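Long-range contacts in 3-ketosteroid-delta4-5alpha-dehydrogenase (Rhodococcus jostii, PDB 4AT2), which probably introduces the C4-C5 double bond into 5alpha-reduced 3-ketosteroids with the help of a bound FAD, a step of bacterial steroid breakdown: residues D121-D127 / R453-N457; A298-D302 / V460-S464; T448-T454 / A473-S479. All blocks are in the same frame, centred on the assembly; numbering follows the deposited sequence.

In the fold
All three contacts gather round one length of chain, residues 448-464. Contact 3 lies deepest: every touching residue is buried, and the FAD pyrophosphate stands at its end. Contact 2, farther from the chain's centre, is also buried and meets the second subunit. Contact 1 is partly buried, its helix 122-130 bringing charged side chains to the loop after strand 444-452. Contacts 2 and 3 each rest on a single beta bridge with two backbone hydrogen bonds; contact 1 relies on Lys124, a valine and four waters. Arg453 joins contacts 1 and 3 to contact 2, probably through backbone hydrogen bonds to Asp302 and Leu461, while Lys124 of contact 1 reaches Ser479 of contact 3.

Contact 1 of 3, residues D121-D127 / R453-N457; sequences DEEKITD and RTTVN
Lys124 leaves helix 122-130 with CG opposite its own backbone N (chi1 -165°), then bends at chi3 and chi4, which carries its ammonium to Thr454. There Lys124 NZ lies 2.8 Å from Thr454 OG1 and gives a weak hydrogen bond to Thr454 O. Two waters complete the link: one accepts from both Lys124 NZ and Thr454 N, the other accepts from NZ and donates to Thr455 O. Ser479 O is a further acceptor for this ammonium, and Tyr498 makes a cation-pi contact with the lysine, so a buried charge is gripped from several partners. Farther along the loop, Val456 points at the helix. With CG1 beside the backbone N (chi1 -64°), Val456 sets that methyl 3.8 Å from Asp127 CB and 4.0 Å from Glu123 CD, the glutamate crossing it at about a right angle. Asp127 OD2 comes within 3.6 Å of Val456 CB, while its polar needs are met by Tyr498 and Arg501. A leucine in place of Asp127 would probably leave Arg501 without this carboxylate and Tyr498 without this hydrogen-bond partner. At the helix start Asp121 is the N-cap: Lys124 N donates to Asp121 OD1 at 3.0 Å, from above the carboxylate plane. Asp121 OD2 stays 4.5 Å from Arg453 NE, well out of the guanidinium plane; a water in that plane accepts from NE and lies close to Thr454 O and Asp121 OD2. Helix 122-130 thus lies between helix 105-115, touched by Ile125 and Glu122, and the loop joining strands 444-452 and 459-461, with helix 490-507 packed against Asp127 and Asn457.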
loop_
_atom_site.group_PDB
_atom_site.type_symbol
_atom_site.label_atom_id
_atom_site.label_comp_id
_atom_site.label_asym_id
_atom_site.label_seq_id
_atom_site.Cartn_x
_atom_site.Cartn_y
_atom_site.Cartn_z
ATOM N N ASP A 121 3.424 -10.536 -9.422
ATOM C CA ASP A 121 4.375 -10.636 -10.533
ATOM C C ASP A 121 4.145 -11.954 -11.270
ATOM O O ASP A 121 4.586 -13.003 -10.810
ATOM C CB ASP A 121 5.800 -10.569 -9.959
ATOM C CG ASP A 121 6.880 -10.530 -11.029
ATOM O OD1 ASP A 121 6.677 -11.057 -12.143
ATOM O OD2 ASP A 121 7.966 -9.988 -10.730
ATOM N N GLU A 122 3.457 -11.899 -12.410
ATOM C CA GLU A 122 3.063 -13.124 -13.095
ATOM C C GLU A 122 4.278 -13.919 -13.588
ATOM O O GLU A 122 4.317 -15.150 -13.472
ATOM C CB GLU A 122 2.089 -12.844 -14.247
ATOM C CG GLU A 122 1.449 -14.124 -14.775
ATOM C CD GLU A 122 0.505 -13.910 -15.941
ATOM O OE1 GLU A 122 0.174 -12.743 -16.268
ATOM O OE2 GLU A 122 0.094 -14.927 -16.533
ATOM N N GLU A 123 5.269 -13.219 -14.124
ATOM C CA GLU A 123 6.488 -13.888 -14.575
ATOM C C GLU A 123 7.140 -14.659 -13.429
ATOM O O GLU A 123 7.512 -15.821 -13.592
ATOM C CB GLU A 123 7.487 -12.890 -15.181
ATOM C CG GLU A 123 8.744 -13.556 -15.729
ATOM C CD GLU A 123 9.891 -12.585 -16.004
ATOM O OE1 GLU A 123 9.884 -11.443 -15.517
ATOM O OE2 GLU A 123 10.834 -12.979 -16.709
ATOM N N LYS A 124 7.296 -14.000 -12.279
ATOM C CA LYS A 124 7.960 -14.626 -11.134
ATOM C C LYS A 124 7.156 -15.803 -10.593
ATOM O O LYS A 124 7.706 -16.872 -10.361
ATOM C CB LYS A 124 8.243 -13.613 -10.014
ATOM C CG LYS A 124 9.235 -14.132 -8.978
ATOM C CD LYS A 124 9.559 -13.112 -7.885
ATOM C CE LYS A 124 10.194 -11.871 -8.498
ATOM N NZ LYS A 124 11.401 -11.404 -7.775
ATOM N N ILE A 125 5.854 -15.605 -10.395
ATOM C CA ILE A 125 5.010 -16.694 -9.905
ATOM C C ILE A 125 5.011 -17.888 -10.863
ATOM O O ILE A 125 5.146 -19.031 -10.417
ATOM C CB ILE A 125 3.600 -16.208 -9.527
ATOM C CG1 ILE A 125 3.696 -15.426 -8.200
ATOM C CG2 ILE A 125 2.634 -17.381 -9.396
ATOM C CD1 ILE A 125 2.417 -14.731 -7.773
ATOM N N THR A 126 4.911 -17.622 -12.166
ATOM C CA THR A 126 4.938 -18.697 -13.178
ATOM C C THR A 126 6.233 -19.504 -13.056
ATOM O O THR A 126 6.213 -20.745 -12.981
ATOM C CB THR A 126 4.749 -18.147 -14.612
ATOM O OG1 THR A 126 3.528 -17.407 -14.669
ATOM C CG2 THR A 126 4.659 -19.283 -15.637
ATOM N N ASP A 127 7.344 -18.780 -12.995
ATOM C CA ASP A 127 8.666 -19.363 -12.844
ATOM C C ASP A 127 8.786 -20.203 -11.555
ATOM O O ASP A 127 9.275 -21.329 -11.578
ATOM C CB ASP A 127 9.685 -18.219 -12.864
ATOM C CG ASP A 127 11.089 -18.684 -12.627
ATOM O OD1 ASP A 127 11.633 -19.388 -13.497
ATOM O OD2 ASP A 127 11.662 -18.307 -11.591
ATOM N N ARG A 453 13.263 -4.885 -6.388
ATOM C CA ARG A 453 12.737 -5.535 -7.572
ATOM C C ARG A 453 13.861 -6.379 -8.189
ATOM O O ARG A 453 14.963 -5.867 -8.451
ATOM C CB ARG A 453 12.258 -4.466 -8.565
ATOM C CG ARG A 453 11.705 -5.025 -9.865
ATOM C CD ARG A 453 10.283 -5.518 -9.714
ATOM N NE ARG A 453 9.708 -5.883 -11.009
ATOM C CZ ARG A 453 8.834 -5.137 -11.691
ATOM N NH1 ARG A 453 8.399 -3.967 -11.208
ATOM N NH2 ARG A 453 8.377 -5.576 -12.863
ATOM N N THR A 454 13.579 -7.662 -8.412
ATOM C CA THR A 454 14.573 -8.575 -8.977
ATOM C C THR A 454 13.994 -9.382 -10.135
ATOM O O THR A 454 12.778 -9.604 -10.217
ATOM C CB THR A 454 15.106 -9.593 -7.940
ATOM O OG1 THR A 454 14.013 -10.372 -7.435
ATOM C CG2 THR A 454 15.861 -8.910 -6.771
ATOM N N THR A 455 14.884 -9.845 -11.011
ATOM C CA THR A 455 14.511 -10.731 -12.108
ATOM C C THR A 455 14.331 -12.158 -11.590
ATOM O O THR A 455 14.638 -12.452 -10.431
ATOM C CB THR A 455 15.601 -10.788 -13.183
ATOM O OG1 THR A 455 16.766 -11.418 -12.628
ATOM C CG2 THR A 455 15.957 -9.391 -13.715
ATOM N N VAL A 456 13.870 -13.069 -12.452
ATOM C CA VAL A 456 13.778 -14.486 -12.056
ATOM C C VAL A 456 15.153 -15.113 -11.819
ATOM O O VAL A 456 15.268 -16.188 -11.225
ATOM C CB VAL A 456 12.963 -15.328 -13.059
ATOM C CG1 VAL A 456 11.521 -14.843 -13.075
ATOM C CG2 VAL A 456 13.574 -15.258 -14.458
ATOM N N ASN A 457 16.194 -14.423 -12.272
ATOM C CA ASN A 457 17.573 -14.833 -12.009
ATOM C C ASN A 457 18.195 -14.083 -10.823
ATOM O O ASN A 457 19.409 -14.168 -10.581
ATOM C CB ASN A 457 18.424 -14.696 -13.271
ATOM C CG ASN A 457 18.058 -15.725 -14.328
ATOM O OD1 ASN A 457 17.694 -15.375 -15.459
ATOM N ND2 ASN A 457 18.116 -16.992 -13.960
HETATM O O HOH W 1 10.737 -8.447 -11.711
HETATM O O HOH W 2 12.811 -11.769 -14.807
HETATM O O HOH W 3 10.937 -8.415 -7.560
HETATM O O HOH W 4 13.257 -13.302 -8.104
#

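Contact 2 of 3, residues A298-D302 / V460-S464; sequences ALGAD and VLHVS
Gly300 O and Val463 N form one of two backbone hydrogen bonds that tie the turn after helix 291-297 to the end of strand 459-461. Val463 N lies 2.9 Å from Gly300 O, nearly along the C=O axis. Its companion, from Asp302 N to Leu461 O, is 2.8 Å and almost straight (174° at the hydrogen), with the donor in the carbonyl plane. Each acceptor also takes a CA-H...O contact: Gly300 O from His462 CA, Leu461 O from Ala301 CA. The His462 imidazole swings back over the glycine, its CG opposite the backbone N (chi1 -167°), and lays one face against Gly300 O, offset toward the ring's rim. Leu299 O sits at the ring edge, 3.3 Å from His462 CD2. His462 ND1 accepts from Ser464 N at 3.0 Å, within the ring plane, which fixes the imidazole's rotation. A single water donates to both Asp302 OD2 and His462 O, the carbonyl just past the strand, while OD1 is bonded to a residue next to the segments. Asp302 crosses Val463 at about a right angle, Asp302 OD1 being 3.7 Å from Val463 CG1. On another side Ala301 CB packs at 3.6 Å on Val460 CG1, and Ile468 of strand 467-468 also touches Ala301. Gln297 of the second subunit packs on Asp302 and Val463. Gly300, with positive phi and two bonds back into the last turn, closes helix 291-297 in a Schellman motif; just beyond it, Ala301 and His462 form an isolated beta bridge between the two chain segments, whose directions differ by 83°.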
loop_
_atom_site.group_PDB
_atom_site.type_symbol
_atom_site.label_atom_id
_atom_site.label_comp_id
_atom_site.label_asym_id
_atom_site.label_seq_id
_atom_site.Cartn_x
_atom_site.Cartn_y
_atom_site.Cartn_z
ATOM N N ALA A 298 20.466 3.300 -3.238
ATOM C CA ALA A 298 21.503 4.318 -3.440
ATOM C C ALA A 298 22.116 4.243 -4.836
ATOM O O ALA A 298 22.592 5.256 -5.346
ATOM C CB ALA A 298 22.587 4.222 -2.366
ATOM N N LEU A 299 22.075 3.058 -5.447
ATOM C CA LEU A 299 22.590 2.821 -6.804
ATOM C C LEU A 299 21.524 2.967 -7.890
ATOM O O LEU A 299 21.806 2.725 -9.072
ATOM C CB LEU A 299 23.218 1.423 -6.916
ATOM C CG LEU A 299 24.380 1.106 -5.973
ATOM C CD1 LEU A 299 24.990 -0.233 -6.372
ATOM C CD2 LEU A 299 25.438 2.182 -6.002
ATOM N N GLY A 300 20.314 3.355 -7.506
ATOM C CA GLY A 300 19.201 3.415 -8.442
ATOM C C GLY A 300 18.346 2.152 -8.521
ATOM O O GLY A 300 17.512 2.023 -9.408
ATOM N N ALA A 301 18.524 1.218 -7.591
ATOM C CA ALA A 301 17.687 0.017 -7.597
ATOM C C ALA A 301 16.222 0.351 -7.378
ATOM O O ALA A 301 15.886 1.241 -6.593
ATOM C CB ALA A 301 18.147 -0.986 -6.541
ATOM N N ASP A 302 15.375 -0.397 -8.069
ATOM C CA ASP A 302 13.934 -0.222 -8.003
ATOM C C ASP A 302 13.337 -1.057 -6.863
ATOM O O ASP A 302 13.996 -1.964 -6.333
ATOM C CB ASP A 302 13.337 -0.634 -9.351
ATOM C CG ASP A 302 11.993 0.024 -9.637
ATOM O OD1 ASP A 302 11.525 0.857 -8.825
ATOM O OD2 ASP A 302 11.412 -0.324 -10.694
ATOM N N VAL A 460 19.333 -7.672 -9.268
ATOM C CA VAL A 460 18.650 -6.480 -8.762
ATOM C C VAL A 460 18.439 -5.513 -9.920
ATOM O O VAL A 460 19.387 -5.170 -10.637
ATOM C CB VAL A 460 19.460 -5.806 -7.628
ATOM C CG1 VAL A 460 18.831 -4.479 -7.228
ATOM C CG2 VAL A 460 19.533 -6.743 -6.421
ATOM N N LEU A 461 17.199 -5.079 -10.117
ATOM C CA LEU A 461 16.885 -4.190 -11.235
ATOM C C LEU A 461 16.996 -2.716 -10.872
ATOM O O LEU A 461 16.469 -2.261 -9.845
ATOM C CB LEU A 461 15.489 -4.490 -11.795
ATOM C CG LEU A 461 15.331 -5.849 -12.494
ATOM C CD1 LEU A 461 13.850 -6.117 -12.720
ATOM C CD2 LEU A 461 16.091 -5.899 -13.815
ATOM N N HIS A 462 17.688 -1.981 -11.732
ATOM C CA HIS A 462 17.706 -0.526 -11.713
ATOM C C HIS A 462 16.364 -0.006 -12.167
ATOM O O HIS A 462 15.595 -0.732 -12.830
ATOM C CB HIS A 462 18.808 -0.067 -12.675
ATOM C CG HIS A 462 19.192 1.388 -12.559
ATOM N ND1 HIS A 462 18.588 2.359 -13.276
ATOM C CD2 HIS A 462 20.192 2.010 -11.828
ATOM C CE1 HIS A 462 19.160 3.541 -12.997
ATOM N NE2 HIS A 462 20.149 3.328 -12.124
ATOM N N VAL A 463 16.047 1.243 -11.818
ATOM C CA VAL A 463 14.831 1.903 -12.329
ATOM C C VAL A 463 14.782 1.993 -13.866
ATOM O O VAL A 463 13.706 2.171 -14.456
ATOM C CB VAL A 463 14.554 3.290 -11.688
ATOM C CG1 VAL A 463 14.155 3.128 -10.224
ATOM C CG2 VAL A 463 15.751 4.229 -11.829
ATOM N N SER A 464 15.938 1.854 -14.506
ATOM C CA SER A 464 16.009 1.776 -15.968
ATOM C C SER A 464 15.398 0.487 -16.514
ATOM O O SER A 464 15.116 0.396 -17.714
ATOM C CB SER A 464 17.472 1.826 -16.408
ATOM O OG SER A 464 18.109 0.623 -16.024
HETATM O O HOH W 5 12.927 -1.674 -12.671
#

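Contact 3 of 3, residues T448-T454 / A473-S479; sequences TLGGLRT and AAGRCTS. With FAD (flavin-adenine dinucleotide), chain D.
Leu452 and Thr478 face each other across a single beta bridge, the tight heart of this contact. Cys477 O accepts from Leu452 N at 2.9 Å, and Leu452 O accepts from Ser479 N at 2.8 Å; both donors are tilted from the carbonyl planes. Gly451 CA lies 3.6 Å from Cys477 O, a spot where any beta carbon would collide. Leu452 lays CB and CG against the same carbonyl, and its CD1 methyl reaches Ala473 CB. Beside it, the CG2 methyls of Thr454 and Thr478 meet at 3.8 Å, the two side chains crossing at about a right angle. Water fills the periphery instead. One molecule accepts a hydrogen bond from Thr448 OG1 and donates to Gly450 O and Arg476 O; another lies between Leu449 O and Ser479 OG, and two more link Thr454 to Ala473 O and Ser479 O. Toward the cofactor the chain tightens again into a type I turn, Gly475 to Thr478, whose Gly475 O accepts from both Thr478 N and Thr478 OG1. Arg476, folded by bends at chi2 (-77°) and chi3 (66°), turns its guanidinium back so that NH2 donates to Thr478 O from above the carbonyl plane, at 3.1 Å, while NH1 forms a salt bridge with Asp494 and a hydrogen bond with Ser491. Arg476 N gives a nearly straight hydrogen bond (170°) of 2.8 Å to FAD O1P. Gly475, at positive phi, lies so close to that oxygen that a side chain would clash. The turn following strand 471-473, last in the parallel sheet, thus belongs to the FAD pocket and holds the pyrophosphate by a main-chain amide.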
loop_
_atom_site.group_PDB
_atom_site.type_symbol
_atom_site.label_atom_id
_atom_site.label_comp_id
_atom_site.label_asym_id
_atom_site.label_seq_id
_atom_site.Cartn_x
_atom_site.Cartn_y
_atom_site.Cartn_z
ATOM N N THR A 448 6.965 -7.333 6.899
ATOM C CA THR A 448 6.944 -6.717 5.581
ATOM C C THR A 448 7.305 -7.711 4.482
ATOM O O THR A 448 8.074 -8.649 4.720
ATOM C CB THR A 448 7.922 -5.523 5.530
ATOM O OG1 THR A 448 9.246 -5.979 5.856
ATOM C CG2 THR A 448 7.504 -4.464 6.543
ATOM N N LEU A 449 6.734 -7.502 3.298
ATOM C CA LEU A 449 6.913 -8.407 2.144
ATOM C C LEU A 449 7.488 -7.675 0.941
ATOM O O LEU A 449 7.888 -8.311 -0.043
ATOM C CB LEU A 449 5.580 -9.068 1.747
ATOM C CG LEU A 449 4.860 -9.850 2.865
ATOM C CD1 LEU A 449 3.463 -10.281 2.419
ATOM C CD2 LEU A 449 5.687 -11.049 3.340
ATOM N N GLY A 450 7.541 -6.353 1.022
ATOM C CA GLY A 450 8.029 -5.537 -0.089
ATOM C C GLY A 450 9.530 -5.382 -0.065
ATOM O O GLY A 450 10.166 -5.554 0.974
ATOM N N GLY A 451 10.114 -5.053 -1.207
ATOM C CA GLY A 451 11.558 -4.806 -1.223
ATOM C C GLY A 451 12.070 -4.582 -2.622
ATOM O O GLY A 451 11.332 -4.155 -3.509
ATOM N N LEU A 452 13.353 -4.878 -2.806
ATOM C CA LEU A 452 13.992 -4.697 -4.097
ATOM C C LEU A 452 13.306 -5.484 -5.204
ATOM O O LEU A 452 12.852 -6.613 -4.996
ATOM C CB LEU A 452 15.458 -5.111 -4.007
ATOM C CG LEU A 452 16.311 -4.269 -3.046
ATOM C CD1 LEU A 452 17.637 -4.987 -2.791
ATOM C CD2 LEU A 452 16.527 -2.840 -3.555
ATOM N N ARG A 453 13.263 -4.885 -6.388
ATOM C CA ARG A 453 12.737 -5.535 -7.572
ATOM C C ARG A 453 13.861 -6.379 -8.189
ATOM O O ARG A 453 14.963 -5.867 -8.451
ATOM C CB ARG A 453 12.258 -4.466 -8.565
ATOM C CG ARG A 453 11.705 -5.025 -9.865
ATOM C CD ARG A 453 10.283 -5.518 -9.714
ATOM N NE ARG A 453 9.708 -5.883 -11.009
ATOM C CZ ARG A 453 8.834 -5.137 -11.691
ATOM N NH1 ARG A 453 8.399 -3.967 -11.208
ATOM N NH2 ARG A 453 8.377 -5.576 -12.863
ATOM N N THR A 454 13.579 -7.662 -8.412
ATOM C CA THR A 454 14.573 -8.575 -8.977
ATOM C C THR A 454 13.994 -9.382 -10.135
ATOM O O THR A 454 12.778 -9.604 -10.217
ATOM C CB THR A 454 15.106 -9.593 -7.940
ATOM O OG1 THR A 454 14.013 -10.372 -7.435
ATOM C CG2 THR A 454 15.861 -8.910 -6.771
ATOM N N ALA A 473 20.107 -10.447 -5.351
ATOM C CA ALA A 473 19.392 -10.397 -4.065
ATOM C C ALA A 473 18.287 -11.427 -3.992
ATOM O O ALA A 473 17.699 -11.779 -5.014
ATOM C CB ALA A 473 18.829 -9.001 -3.811
ATOM N N ALA A 474 17.997 -11.890 -2.777
ATOM C CA ALA A 474 16.896 -12.829 -2.562
ATOM C C ALA A 474 16.445 -12.776 -1.116
ATOM O O ALA A 474 17.148 -12.238 -0.252
ATOM C CB ALA A 474 17.310 -14.244 -2.945
ATOM N N GLY A 475 15.279 -13.354 -0.856
ATOM C CA GLY A 475 14.719 -13.343 0.503
ATOM C C GLY A 475 13.987 -12.042 0.761
ATOM O O GLY A 475 13.600 -11.333 -0.180
ATOM N N ARG A 476 13.794 -11.708 2.034
ATOM C CA ARG A 476 12.892 -10.595 2.351
ATOM C C ARG A 476 13.478 -9.190 2.176
ATOM O O ARG A 476 12.802 -8.201 2.463
ATOM C CB ARG A 476 12.183 -10.784 3.708
ATOM C CG ARG A 476 11.175 -11.950 3.705
ATOM C CD ARG A 476 9.839 -11.648 2.996
ATOM N NE ARG A 476 9.976 -11.428 1.543
ATOM C CZ ARG A 476 10.231 -12.392 0.653
ATOM N NH1 ARG A 476 10.377 -13.656 1.051
ATOM N NH2 ARG A 476 10.361 -12.094 -0.646
ATOM N N CYS A 477 14.699 -9.086 1.646
ATOM C CA CYS A 477 15.125 -7.782 1.137
ATOM C C CYS A 477 14.576 -7.532 -0.269
ATOM O O CYS A 477 14.765 -6.450 -0.823
ATOM C CB CYS A 477 16.646 -7.604 1.190
ATOM S SG CYS A 477 17.628 -8.615 0.055
ATOM N N THR A 478 13.875 -8.522 -0.826
ATOM C CA THR A 478 13.299 -8.400 -2.172
ATOM C C THR A 478 11.785 -8.531 -2.146
ATOM O O THR A 478 11.217 -9.132 -1.224
ATOM C CB THR A 478 13.838 -9.473 -3.147
ATOM O OG1 THR A 478 13.251 -10.750 -2.854
ATOM C CG2 THR A 478 15.354 -9.565 -3.061
ATOM N N SER A 479 11.141 -7.979 -3.174
ATOM C CA SER A 479 9.744 -8.309 -3.451
ATOM C C SER A 479 9.739 -9.679 -4.128
ATOM O O SER A 479 10.301 -9.843 -5.211
ATOM C CB SER A 479 9.134 -7.240 -4.364
ATOM O OG SER A 479 7.748 -7.447 -4.571
HETATM P PA FAD D . 16.816 -14.256 7.544
HETATM O O1A FAD D . 16.547 -15.710 7.574
HETATM O O2A FAD D . 16.430 -13.439 8.704
HETATM O O5B FAD D . 18.380 -14.053 7.268
HETATM C C5B FAD D . 18.938 -12.742 7.128
HETATM C C4B FAD D . 20.324 -12.728 7.796
HETATM O O4B FAD D . 20.887 -11.439 7.470
HETATM C C3B FAD D . 20.175 -12.777 9.322
HETATM O O3B FAD D . 21.016 -13.834 9.848
HETATM C C2B FAD D . 20.629 -11.388 9.782
HETATM O O2B FAD D . 21.298 -11.466 11.069
HETATM C C1B FAD D . 21.595 -10.987 8.668
HETATM N N9A FAD D . 21.783 -9.526 8.530
HETATM C C8A FAD D . 20.903 -8.540 8.742
HETATM N N7A FAD D . 21.505 -7.382 8.482
HETATM C C5A FAD D . 22.768 -7.640 8.090
HETATM C C6A FAD D . 23.816 -6.868 7.711
HETATM N N6A FAD D . 23.664 -5.544 7.672
HETATM N N1A FAD D . 25.002 -7.399 7.369
HETATM C C2A FAD D . 25.179 -8.775 7.387
HETATM N N3A FAD D . 24.100 -9.561 7.781
HETATM C C4A FAD D . 22.925 -8.970 8.124
HETATM N N1 FAD D . 7.931 -17.783 6.606
HETATM C C2 FAD D . 7.666 -18.945 5.905
HETATM O O2 FAD D . 7.737 -18.935 4.684
HETATM N N3 FAD D . 7.324 -20.120 6.590
HETATM C C4 FAD D . 7.209 -20.116 7.981
HETATM O O4 FAD D . 6.890 -21.165 8.549
HETATM C C4X FAD D . 7.470 -18.937 8.689
HETATM N N5 FAD D . 7.346 -18.890 10.038
HETATM C C5X FAD D . 7.375 -17.698 10.666
HETATM C C6 FAD D . 6.997 -17.601 12.009
HETATM C C7 FAD D . 7.038 -16.373 12.675
HETATM C C7M FAD D . 6.647 -16.335 14.028
HETATM C C8 FAD D . 7.453 -15.215 11.984
HETATM C C8M FAD D . 7.526 -13.946 12.596
HETATM C C9 FAD D . 7.841 -15.319 10.646
HETATM C C9A FAD D . 7.781 -16.551 9.977
HETATM N N10 FAD D . 8.123 -16.652 8.669
HETATM C C10 FAD D . 7.831 -17.777 8.001
HETATM C "C1'" FAD D . 8.882 -15.594 7.953
HETATM C "C2'" FAD D . 10.328 -16.059 7.722
HETATM O "O2'" FAD D . 10.830 -16.464 8.997
HETATM C "C3'" FAD D . 11.194 -14.919 7.161
HETATM O "O3'" FAD D . 10.452 -14.066 6.272
HETATM C "C4'" FAD D . 12.407 -15.508 6.424
HETATM O "O4'" FAD D . 13.121 -16.353 7.339
HETATM C "C5'" FAD D . 13.335 -14.394 5.933
HETATM O "O5'" FAD D . 14.406 -14.994 5.180
HETATM P P FAD D . 15.715 -14.128 4.809
HETATM O O1P FAD D . 15.341 -12.945 4.027
HETATM O O2P FAD D . 16.747 -15.084 4.285
HETATM O O3P FAD D . 16.123 -13.510 6.262
HETATM O O HOH W 6 10.329 -6.574 3.403
HETATM O O HOH W 7 6.347 -7.736 -2.405
HETATM O O HOH W 8 15.270 -12.551 -6.103
HETATM O O HOH W 3 10.937 -8.415 -7.560
#